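Local coordinates for D-methionine-binding lipoprotein MetQ (Escherichia coli, PDB 4YAH) that binds methionine as the solute-binding component of the ATP-driven D-methionine permease in Escherichia coli, at residues F86-Y91 / D138-G143; T109-I114 / K223-V228; L182-L187 / V200-Y205. All blocks are in the same frame, centred on the assembly; numbering follows the deposited sequence.

Interaction 1: F86-Y91 / D138-G143. With MET (methionine), chain B.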
loop_
_atom_site.group_PDB
_atom_site.type_symbol
_atom_site.label_atom_id
_atom_site.label_comp_id
_atom_site.label_asym_id
_atom_site.label_seq_id
_atom_site.Cartn_x
_atom_site.Cartn_y
_atom_site.Cartn_z
ATOM N N PHE A 86 5.308 1.844 -5.221
ATOM C CA PHE A 86 4.392 2.140 -4.121
ATOM C C PHE A 86 2.988 1.556 -4.214
ATOM O O PHE A 86 2.229 1.688 -3.259
ATOM C CB PHE A 86 4.240 3.666 -3.974
ATOM C CG PHE A 86 3.221 4.265 -4.912
ATOM C CD1 PHE A 86 1.941 4.542 -4.471
ATOM C CD2 PHE A 86 3.532 4.519 -6.246
ATOM C CE1 PHE A 86 0.994 5.071 -5.323
ATOM C CE2 PHE A 86 2.585 5.051 -7.099
ATOM C CZ PHE A 86 1.322 5.330 -6.641
ATOM N N GLN A 87 2.620 0.960 -5.347
ATOM C CA GLN A 87 1.225 0.579 -5.581
ATOM C C GLN A 87 1.067 -0.890 -5.965
ATOM O O GLN A 87 1.995 -1.517 -6.465
ATOM C CB GLN A 87 0.617 1.479 -6.673
ATOM C CG GLN A 87 1.095 1.159 -8.082
ATOM C CD GLN A 87 0.904 2.317 -9.045
ATOM O OE1 GLN A 87 -0.230 2.745 -9.320
ATOM N NE2 GLN A 87 2.010 2.817 -9.586
ATOM N N HIS A 88 -0.112 -1.450 -5.688
ATOM C CA HIS A 88 -0.432 -2.793 -6.138
ATOM C C HIS A 88 -1.186 -2.718 -7.473
ATOM O O HIS A 88 -1.522 -1.619 -7.932
ATOM C CB HIS A 88 -1.237 -3.582 -5.062
ATOM C CG HIS A 88 -2.392 -2.847 -4.448
ATOM N ND1 HIS A 88 -3.466 -2.370 -5.174
ATOM C CD2 HIS A 88 -2.655 -2.546 -3.152
ATOM C CE1 HIS A 88 -4.322 -1.786 -4.354
ATOM N NE2 HIS A 88 -3.857 -1.887 -3.119
ATOM N N LYS A 89 -1.442 -3.869 -8.102
ATOM C CA LYS A 89 -1.974 -3.860 -9.461
ATOM C C LYS A 89 -3.419 -3.383 -9.529
ATOM O O LYS A 89 -3.773 -2.677 -10.459
ATOM C CB LYS A 89 -1.865 -5.242 -10.131
ATOM C CG LYS A 89 -2.200 -5.149 -11.626
ATOM C CD LYS A 89 -1.805 -6.378 -12.410
ATOM C CE LYS A 89 -2.222 -6.225 -13.884
ATOM N NZ LYS A 89 -3.712 -6.325 -14.025
ATOM N N PRO A 90 -4.270 -3.759 -8.553
ATOM C CA PRO A 90 -5.612 -3.174 -8.654
ATOM C C PRO A 90 -5.584 -1.644 -8.666
ATOM O O PRO A 90 -6.324 -1.016 -9.432
ATOM C CB PRO A 90 -6.319 -3.726 -7.419
ATOM C CG PRO A 90 -5.676 -5.047 -7.200
ATOM C CD PRO A 90 -4.211 -4.822 -7.538
ATOM N N TYR A 91 -4.732 -1.060 -7.835
ATOM C CA TYR A 91 -4.605 0.388 -7.774
ATOM C C TYR A 91 -4.127 0.934 -9.118
ATOM O O TYR A 91 -4.671 1.915 -9.628
ATOM C CB TYR A 91 -3.640 0.805 -6.682
ATOM C CG TYR A 91 -3.628 2.296 -6.473
ATOM C CD1 TYR A 91 -4.533 2.889 -5.598
ATOM C CD2 TYR A 91 -2.738 3.118 -7.157
ATOM C CE1 TYR A 91 -4.542 4.263 -5.387
ATOM C CE2 TYR A 91 -2.742 4.486 -6.954
ATOM C CZ TYR A 91 -3.656 5.052 -6.069
ATOM O OH TYR A 91 -3.698 6.412 -5.846
ATOM N N ASP A 138 -9.864 5.595 -1.760
ATOM C CA ASP A 138 -9.630 5.291 -3.172
ATOM C C ASP A 138 -10.284 3.940 -3.475
ATOM O O ASP A 138 -10.359 3.074 -2.600
ATOM C CB ASP A 138 -8.133 5.279 -3.482
ATOM C CG ASP A 138 -7.395 4.232 -2.688
ATOM O OD1 ASP A 138 -7.122 4.492 -1.483
ATOM O OD2 ASP A 138 -7.132 3.143 -3.263
ATOM N N PRO A 139 -10.788 3.749 -4.704
ATOM C CA PRO A 139 -11.681 2.593 -4.930
ATOM C C PRO A 139 -11.120 1.228 -4.568
ATOM O O PRO A 139 -11.874 0.421 -3.996
ATOM C CB PRO A 139 -11.956 2.651 -6.437
ATOM C CG PRO A 139 -11.799 4.074 -6.785
ATOM C CD PRO A 139 -10.692 4.605 -5.894
ATOM N N THR A 140 -9.861 0.939 -4.881
ATOM C CA THR A 140 -9.386 -0.420 -4.662
ATOM C C THR A 140 -9.017 -0.651 -3.192
ATOM O O THR A 140 -9.213 -1.757 -2.681
ATOM C CB THR A 140 -8.197 -0.784 -5.563
ATOM O OG1 THR A 140 -7.071 0.048 -5.298
ATOM C CG2 THR A 140 -8.595 -0.645 -7.010
ATOM N N ASN A 141 -8.511 0.360 -2.494
ATOM C CA ASN A 141 -8.161 0.114 -1.092
ATOM C C ASN A 141 -9.397 0.231 -0.222
ATOM O O ASN A 141 -9.484 -0.429 0.812
ATOM C CB ASN A 141 -7.033 1.033 -0.645
ATOM C CG ASN A 141 -5.696 0.597 -1.225
ATOM O OD1 ASN A 141 -5.154 -0.450 -0.864
ATOM N ND2 ASN A 141 -5.181 1.380 -2.153
ATOM N N LEU A 142 -10.365 1.025 -0.662
ATOM C CA LEU A 142 -11.680 1.016 -0.041
ATOM C C LEU A 142 -12.297 -0.382 -0.148
ATOM O O LEU A 142 -12.762 -0.951 0.848
ATOM C CB LEU A 142 -12.600 2.044 -0.692
ATOM C CG LEU A 142 -14.077 1.950 -0.267
ATOM C CD1 LEU A 142 -14.195 2.150 1.221
ATOM C CD2 LEU A 142 -14.903 2.965 -1.017
ATOM N N GLY A 143 -12.306 -0.933 -1.359
ATOM C CA GLY A 143 -12.916 -2.229 -1.592
ATOM C C GLY A 143 -12.229 -3.264 -0.743
ATOM O O GLY A 143 -12.858 -4.076 -0.079
HETATM N N MET B . 1.650 -0.176 0.088
HETATM C CA MET B . 0.201 -0.090 -0.093
HETATM C C MET B . -0.430 -1.404 0.298
HETATM O O MET B . 0.042 -2.445 -0.171
HETATM C CB MET B . -0.148 0.244 -1.547
HETATM C CG MET B . -1.621 0.539 -1.790
HETATM S SD MET B . -2.020 0.920 -3.508
HETATM C CE MET B . -1.349 2.577 -3.639
HETATM O OXT MET B . -1.420 -1.425 1.056
#
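The imidazole of H88 overlaps the start of helix 139-151, turning its rim toward T140 and N141. H88 NE2 donates to N141 OD1 at 3.0 Å with a nearly straight N-H...O angle of 167°. The oxygen lies close to the imidazole plane, yet the donor sits well above the amide's carbonyl plane, and the two flat groups are inclined by 54°. Beside this bond, T140 OG1 meets the same ring edge, 3.4 Å from H88 CE1. Over one face of the imidazole, off its centre, lies the ligand sulfur, with MET SD 3.4 Å from H88 NE2. H88 has a second role as the N-cap of helix 89-99: with CG between its own N and carbonyl carbon (chi1 47°), ND1 swings back to accept from Y91 N at 3.2 Å. Accepting at ND1 while donating at NE2 is consistent with a neutral ring. D138 caps the facing helix, its OD2 taking both N141 N and, at 2.9 Å on the syn side, N141 ND2, which is consistent with the amide being turned to offer OD1 to H88. Two capped helix starts thus face each other across the cleft of a two-lobed periplasmic binding protein. MET CE lies over the centre of one face of the Y91 ring, 3.6 Å from its plane, while D138 OD2 approaches the ring edge 3.5 Å from Y91 CD1. The phenol hydroxyl is hydrogen-bonded to Y69 O. Farther out, T140 CG2 packs against P90 O at 3.3 Å.

Interaction 2: T109-I114 / K223-V228. With MET (methionine), chain B.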
loop_
_atom_site.group_PDB
_atom_site.type_symbol
_atom_site.label_atom_id
_atom_site.label_comp_id
_atom_site.label_asym_id
_atom_site.label_seq_id
_atom_site.Cartn_x
_atom_site.Cartn_y
_atom_site.Cartn_z
ATOM N N THR A 109 7.236 -6.233 -5.756
ATOM C CA THR A 109 8.016 -5.990 -4.554
ATOM C C THR A 109 7.420 -6.855 -3.440
ATOM O O THR A 109 7.610 -8.079 -3.463
ATOM C CB THR A 109 8.061 -4.479 -4.202
ATOM O OG1 THR A 109 6.735 -3.969 -4.015
ATOM C CG2 THR A 109 8.751 -3.686 -5.334
ATOM N N PHE A 110 6.685 -6.254 -2.498
ATOM C CA PHE A 110 6.115 -7.012 -1.379
ATOM C C PHE A 110 4.598 -6.945 -1.323
ATOM O O PHE A 110 3.987 -5.976 -1.781
ATOM C CB PHE A 110 6.672 -6.519 -0.032
ATOM C CG PHE A 110 8.167 -6.544 0.041
ATOM C CD1 PHE A 110 8.840 -7.713 0.361
ATOM C CD2 PHE A 110 8.901 -5.401 -0.219
ATOM C CE1 PHE A 110 10.223 -7.740 0.418
ATOM C CE2 PHE A 110 10.295 -5.423 -0.172
ATOM C CZ PHE A 110 10.950 -6.594 0.153
ATOM N N VAL A 111 3.996 -7.987 -0.752
ATOM C CA VAL A 111 2.621 -7.894 -0.269
ATOM C C VAL A 111 2.700 -7.335 1.156
ATOM O O VAL A 111 3.545 -7.772 1.939
ATOM C CB VAL A 111 1.894 -9.250 -0.243
ATOM C CG1 VAL A 111 0.436 -9.068 0.177
ATOM C CG2 VAL A 111 1.976 -9.962 -1.585
ATOM N N TYR A 112 1.823 -6.380 1.476
ATOM C CA TYR A 112 1.755 -5.749 2.795
ATOM C C TYR A 112 0.362 -5.991 3.356
ATOM O O TYR A 112 -0.531 -5.168 3.163
ATOM C CB TYR A 112 2.029 -4.256 2.696
ATOM C CG TYR A 112 3.425 -3.876 2.281
ATOM C CD1 TYR A 112 4.499 -4.069 3.136
ATOM C CD2 TYR A 112 3.658 -3.282 1.055
ATOM C CE1 TYR A 112 5.783 -3.687 2.771
ATOM C CE2 TYR A 112 4.940 -2.891 0.678
ATOM C CZ TYR A 112 5.992 -3.107 1.544
ATOM O OH TYR A 112 7.258 -2.728 1.200
ATOM N N PRO A 113 0.151 -7.148 4.007
ATOM C CA PRO A 113 -1.218 -7.454 4.438
ATOM C C PRO A 113 -1.749 -6.353 5.352
ATOM O O PRO A 113 -1.071 -5.923 6.279
ATOM C CB PRO A 113 -1.072 -8.801 5.155
ATOM C CG PRO A 113 0.150 -9.442 4.492
ATOM C CD PRO A 113 1.080 -8.248 4.307
ATOM N N ILE A 114 -2.932 -5.860 5.030
ATOM C CA ILE A 114 -3.450 -4.675 5.684
ATOM C C ILE A 114 -4.174 -5.064 6.972
ATOM O O ILE A 114 -4.722 -6.160 7.085
ATOM C CB ILE A 114 -4.380 -3.893 4.746
ATOM C CG1 ILE A 114 -4.519 -2.448 5.209
ATOM C CG2 ILE A 114 -5.719 -4.603 4.567
ATOM C CD1 ILE A 114 -5.191 -1.562 4.162
ATOM N N LYS A 223 -2.161 -13.270 4.066
ATOM C CA LYS A 223 -0.978 -13.036 3.227
ATOM C C LYS A 223 -1.290 -13.237 1.741
ATOM O O LYS A 223 -0.766 -12.520 0.884
ATOM C CB LYS A 223 0.173 -13.963 3.624
ATOM C CG LYS A 223 0.779 -13.667 4.986
ATOM C CD LYS A 223 1.850 -14.695 5.346
ATOM C CE LYS A 223 2.169 -14.680 6.837
ATOM N NZ LYS A 223 2.685 -13.358 7.298
ATOM N N GLU A 224 -2.123 -14.227 1.443
ATOM C CA GLU A 224 -2.537 -14.489 0.071
ATOM C C GLU A 224 -3.607 -13.509 -0.374
ATOM O O GLU A 224 -4.754 -13.566 0.056
ATOM C CB GLU A 224 -3.061 -15.925 -0.086
ATOM C CG GLU A 224 -3.519 -16.239 -1.505
ATOM C CD GLU A 224 -2.397 -16.058 -2.513
ATOM O OE1 GLU A 224 -1.360 -16.733 -2.349
ATOM O OE2 GLU A 224 -2.538 -15.234 -3.453
ATOM N N SER A 225 -3.224 -12.596 -1.253
ATOM C CA SER A 225 -4.135 -11.573 -1.719
ATOM C C SER A 225 -3.655 -11.074 -3.060
ATOM O O SER A 225 -2.546 -11.380 -3.453
ATOM C CB SER A 225 -4.190 -10.401 -0.734
ATOM O OG SER A 225 -3.043 -9.593 -0.927
ATOM N N PRO A 226 -4.494 -10.305 -3.756
ATOM C CA PRO A 226 -4.040 -9.745 -5.030
ATOM C C PRO A 226 -3.214 -8.474 -4.892
ATOM O O PRO A 226 -3.016 -7.816 -5.913
ATOM C CB PRO A 226 -5.348 -9.446 -5.757
ATOM C CG PRO A 226 -6.327 -9.206 -4.688
ATOM C CD PRO A 226 -5.934 -10.084 -3.547
ATOM N N TYR A 227 -2.721 -8.138 -3.703
ATOM C CA TYR A 227 -2.203 -6.783 -3.486
ATOM C C TYR A 227 -0.680 -6.675 -3.417
ATOM O O TYR A 227 -0.149 -5.759 -2.798
ATOM C CB TYR A 227 -2.847 -6.207 -2.206
ATOM C CG TYR A 227 -4.356 -6.172 -2.300
ATOM C CD1 TYR A 227 -4.997 -5.319 -3.185
ATOM C CD2 TYR A 227 -5.142 -7.000 -1.517
ATOM C CE1 TYR A 227 -6.363 -5.301 -3.298
ATOM C CE2 TYR A 227 -6.512 -6.988 -1.620
ATOM C CZ TYR A 227 -7.119 -6.134 -2.494
ATOM O OH TYR A 227 -8.490 -6.127 -2.585
ATOM N N VAL A 228 0.040 -7.553 -4.115
ATOM C CA VAL A 228 1.484 -7.397 -4.174
ATOM C C VAL A 228 1.784 -6.029 -4.791
ATOM O O VAL A 228 1.145 -5.623 -5.766
ATOM C CB VAL A 228 2.160 -8.539 -4.970
ATOM C CG1 VAL A 228 1.796 -8.484 -6.455
ATOM C CG2 VAL A 228 3.653 -8.516 -4.747
HETATM N N MET B . 1.650 -0.176 0.088
HETATM C CA MET B . 0.201 -0.090 -0.093
HETATM C C MET B . -0.430 -1.404 0.298
HETATM O O MET B . 0.042 -2.445 -0.171
HETATM C CB MET B . -0.148 0.244 -1.547
HETATM C CG MET B . -1.621 0.539 -1.790
HETATM S SD MET B . -2.020 0.920 -3.508
HETATM C CE MET B . -1.349 2.577 -3.639
HETATM O OXT MET B . -1.420 -1.425 1.056
HETATM O O HOH W 1 -0.287 -5.125 -0.055
#
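K223 starts the contact by setting its backbone against the ring of P113, with CA 4.0 Å from P113 CG, while its carbonyl oxygen lies 3.7 Å from V111 CG1. That same methyl, which stands anti to the backbone N of V111 (chi1 -176°), also meets S225 OG. The serine hydroxyl accepts from Y227 N at 3.2 Å, closing an ST turn beside the valine. At Y227 the main chain carries the polar link: its O lies 2.8 Å from water 1, which accepts from Y112 N at 2.9 Å and lies 2.7 Å from MET O of the ligand carboxylate. The Y227 ring turns instead to R144, in a cation-pi interaction. V228 completes the packing, its CB 3.7 Å from V111 CG2, the two side chains crossing at about a right angle; its CG2 lies 3.9 Å from F110 C. Both segments pass between the two sheets in opposite senses: 109-114 leads from strand 103-111 to strand 115-117, and the loop 223-228 returns from strand 219-220 to strand 229-234, as expected of the two hinge connections between the lobes of a periplasmic binding protein. No direct hydrogen bond joins them; between these two segments the contact is apolar packing round V111 plus one shared water, which ties both connections to the bound methionine's carboxylate.

Interaction 3: L182-L187 / V200-Y205. With MET (methionine), chain B.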
loop_
_atom_site.group_PDB
_atom_site.type_symbol
_atom_site.label_atom_id
_atom_site.label_comp_id
_atom_site.label_asym_id
_atom_site.label_seq_id
_atom_site.Cartn_x
_atom_site.Cartn_y
_atom_site.Cartn_z
ATOM N N LEU A 182 -11.511 8.200 4.137
ATOM C CA LEU A 182 -10.486 9.247 4.245
ATOM C C LEU A 182 -9.378 9.003 3.248
ATOM O O LEU A 182 -9.145 7.877 2.818
ATOM C CB LEU A 182 -9.881 9.291 5.656
ATOM C CG LEU A 182 -10.883 9.482 6.793
ATOM C CD1 LEU A 182 -10.200 9.292 8.145
ATOM C CD2 LEU A 182 -11.542 10.848 6.677
ATOM N N GLU A 183 -8.670 10.064 2.892
ATOM C CA GLU A 183 -7.454 9.910 2.103
ATOM C C GLU A 183 -6.459 9.025 2.862
ATOM O O GLU A 183 -6.232 9.236 4.054
ATOM C CB GLU A 183 -6.839 11.281 1.813
ATOM C CG GLU A 183 -7.749 12.219 1.014
ATOM C CD GLU A 183 -7.755 11.923 -0.476
ATOM O OE1 GLU A 183 -6.699 11.512 -1.004
ATOM O OE2 GLU A 183 -8.815 12.103 -1.122
ATOM N N ALA A 184 -5.858 8.055 2.173
ATOM C CA ALA A 184 -5.016 7.058 2.825
ATOM C C ALA A 184 -3.995 7.657 3.814
ATOM O O ALA A 184 -3.810 7.115 4.900
ATOM C CB ALA A 184 -4.300 6.205 1.784
ATOM N N PRO A 185 -3.311 8.762 3.454
ATOM C CA PRO A 185 -2.303 9.274 4.394
ATOM C C PRO A 185 -2.877 9.859 5.674
ATOM O O PRO A 185 -2.118 10.090 6.602
ATOM C CB PRO A 185 -1.597 10.389 3.600
ATOM C CG PRO A 185 -1.956 10.141 2.173
ATOM C CD PRO A 185 -3.315 9.521 2.196
ATOM N N GLN A 186 -4.185 10.104 5.707
ATOM C CA GLN A 186 -4.831 10.684 6.875
ATOM C C GLN A 186 -5.221 9.619 7.872
ATOM O O GLN A 186 -5.639 9.952 8.981
ATOM C CB GLN A 186 -6.075 11.472 6.467
ATOM C CG GLN A 186 -5.773 12.628 5.533
ATOM C CD GLN A 186 -4.964 13.713 6.216
ATOM O OE1 GLN A 186 -5.409 14.295 7.209
ATOM N NE2 GLN A 186 -3.761 13.974 5.706
ATOM N N LEU A 187 -5.096 8.351 7.496
ATOM C CA LEU A 187 -5.644 7.297 8.361
ATOM C C LEU A 187 -4.896 7.189 9.717
ATOM O O LEU A 187 -5.532 7.029 10.749
ATOM C CB LEU A 187 -5.657 5.965 7.617
ATOM C CG LEU A 187 -6.872 5.799 6.692
ATOM C CD1 LEU A 187 -8.115 5.510 7.546
ATOM C CD2 LEU A 187 -7.124 6.985 5.825
ATOM N N VAL A 200 -8.830 0.980 9.223
ATOM C CA VAL A 200 -8.077 0.073 8.362
ATOM C C VAL A 200 -7.040 0.930 7.643
ATOM O O VAL A 200 -7.397 1.843 6.911
ATOM C CB VAL A 200 -8.974 -0.660 7.359
ATOM C CG1 VAL A 200 -8.152 -1.569 6.478
ATOM C CG2 VAL A 200 -10.012 -1.481 8.100
ATOM N N ILE A 201 -5.769 0.636 7.889
ATOM C CA ILE A 201 -4.677 1.522 7.498
ATOM C C ILE A 201 -3.617 0.775 6.705
ATOM O O ILE A 201 -3.101 -0.243 7.157
ATOM C CB ILE A 201 -3.985 2.161 8.720
ATOM C CG1 ILE A 201 -5.026 2.713 9.696
ATOM C CG2 ILE A 201 -3.033 3.250 8.279
ATOM C CD1 ILE A 201 -4.449 3.418 10.938
ATOM N N ASN A 202 -3.281 1.283 5.522
ATOM C CA ASN A 202 -2.166 0.721 4.785
ATOM C C ASN A 202 -0.910 0.720 5.632
ATOM O O ASN A 202 -0.597 1.691 6.297
ATOM C CB ASN A 202 -1.883 1.510 3.501
ATOM C CG ASN A 202 -3.091 1.621 2.601
ATOM O OD1 ASN A 202 -3.898 2.543 2.736
ATOM N ND2 ASN A 202 -3.217 0.689 1.657
ATOM N N THR A 203 -0.155 -0.360 5.559
ATOM C CA THR A 203 1.061 -0.460 6.339
ATOM C C THR A 203 2.051 0.654 6.010
ATOM O O THR A 203 2.821 1.040 6.882
ATOM C CB THR A 203 1.685 -1.831 6.140
ATOM O OG1 THR A 203 0.698 -2.815 6.463
ATOM C CG2 THR A 203 2.887 -2.026 7.037
ATOM N N THR A 204 1.982 1.182 4.780
ATOM C CA THR A 204 2.717 2.394 4.362
ATOM C C THR A 204 2.665 3.488 5.429
ATOM O O THR A 204 3.678 4.030 5.858
ATOM C CB THR A 204 2.119 3.015 3.083
ATOM O OG1 THR A 204 1.952 2.017 2.068
ATOM C CG2 THR A 204 3.004 4.133 2.560
ATOM N N TYR A 205 1.438 3.802 5.826
ATOM C CA TYR A 205 1.169 4.903 6.741
ATOM C C TYR A 205 1.109 4.454 8.199
ATOM O O TYR A 205 1.537 5.204 9.070
ATOM C CB TYR A 205 -0.114 5.616 6.294
ATOM C CG TYR A 205 0.004 6.144 4.868
ATOM C CD1 TYR A 205 -0.705 5.562 3.826
ATOM C CD2 TYR A 205 0.837 7.222 4.580
ATOM C CE1 TYR A 205 -0.577 6.030 2.519
ATOM C CE2 TYR A 205 0.975 7.703 3.271
ATOM C CZ TYR A 205 0.256 7.098 2.254
ATOM O OH TYR A 205 0.366 7.569 0.954
HETATM N N MET B . 1.650 -0.176 0.088
HETATM C CA MET B . 0.201 -0.090 -0.093
HETATM C C MET B . -0.430 -1.404 0.298
HETATM O O MET B . 0.042 -2.445 -0.171
HETATM C CB MET B . -0.148 0.244 -1.547
HETATM C CG MET B . -1.621 0.539 -1.790
HETATM S SD MET B . -2.020 0.920 -3.508
HETATM C CE MET B . -1.349 2.577 -3.639
HETATM O OXT MET B . -1.420 -1.425 1.056
HETATM O O HOH W 2 -3.844 4.209 4.836
#
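L187, Y205 and A184 have the most surface buried here, and each closes a different part of the join. L187 packs on the end of strand 196-201: its CB lies 3.8 Å from I201 CG2, and its CD1 methyl covers V200 O at 3.8 Å. I201 returns the contact by laying CD1 against the L187 carbonyl. Y205, in the first turn of helix 203-206, is sandwiched. P185 CA stands 3.7 Å over the centroid of its ring, only 8° off the normal, a CH-pi contact; the opposite face is covered by CG2 of its neighbour T204. The P185 ring runs alongside the phenol, reaching the hydroxyl with CG. V200 O and Y205 OH are both buried without a hydrogen-bond partner in the model. Loop 183-186 and helix 203-206 follow strands 178-182 and 196-201 of the five-stranded sheet, in one lobe of the periplasmic binding protein, on the side facing the ligand. A184 fills the corner between Y205 and N202, its CB 3.8 Å from Y205 CE1 and as far from N202 OD1. The A184 carbonyl accepts from water 2 at 2.9 Å; this water also donates to N202 OD1 and accepts from N202 N. N202 occupies the N-cap position but makes no capping bond with its side chain. With CG anti to the carbonyl carbon (chi1 -56°), the amide instead sends ND2 to MET OXT, 2.8 Å away and nearly linear at 167°. The loop's water, donating to OD1, is consistent with a second shell that holds the amide with ND2 toward the ligand.

Overall arrangement
All three contacts surround the bound methionine, each touching it, with centres 11 Å (interactions 1 and 2), 12 Å (1 and 3) and 15 Å (2 and 3) apart. Interaction 1 spans the cleft from the sheet containing strand 83-88 to helix 139-151; interaction 2 pairs the two connections between the sheets; interaction 3 lies at the C-terminal ends of strands 178-182 and 196-201 of the five-stranded sheet. Along the chain the segments of 1 and 2 alternate, and both segments of interaction 3 fall between 109-114 and 223-228. They also touch: H88 packs on V228, N141 on N202, and I114 on I201, consistent with ligand site, hinge and closed cleft being coupled.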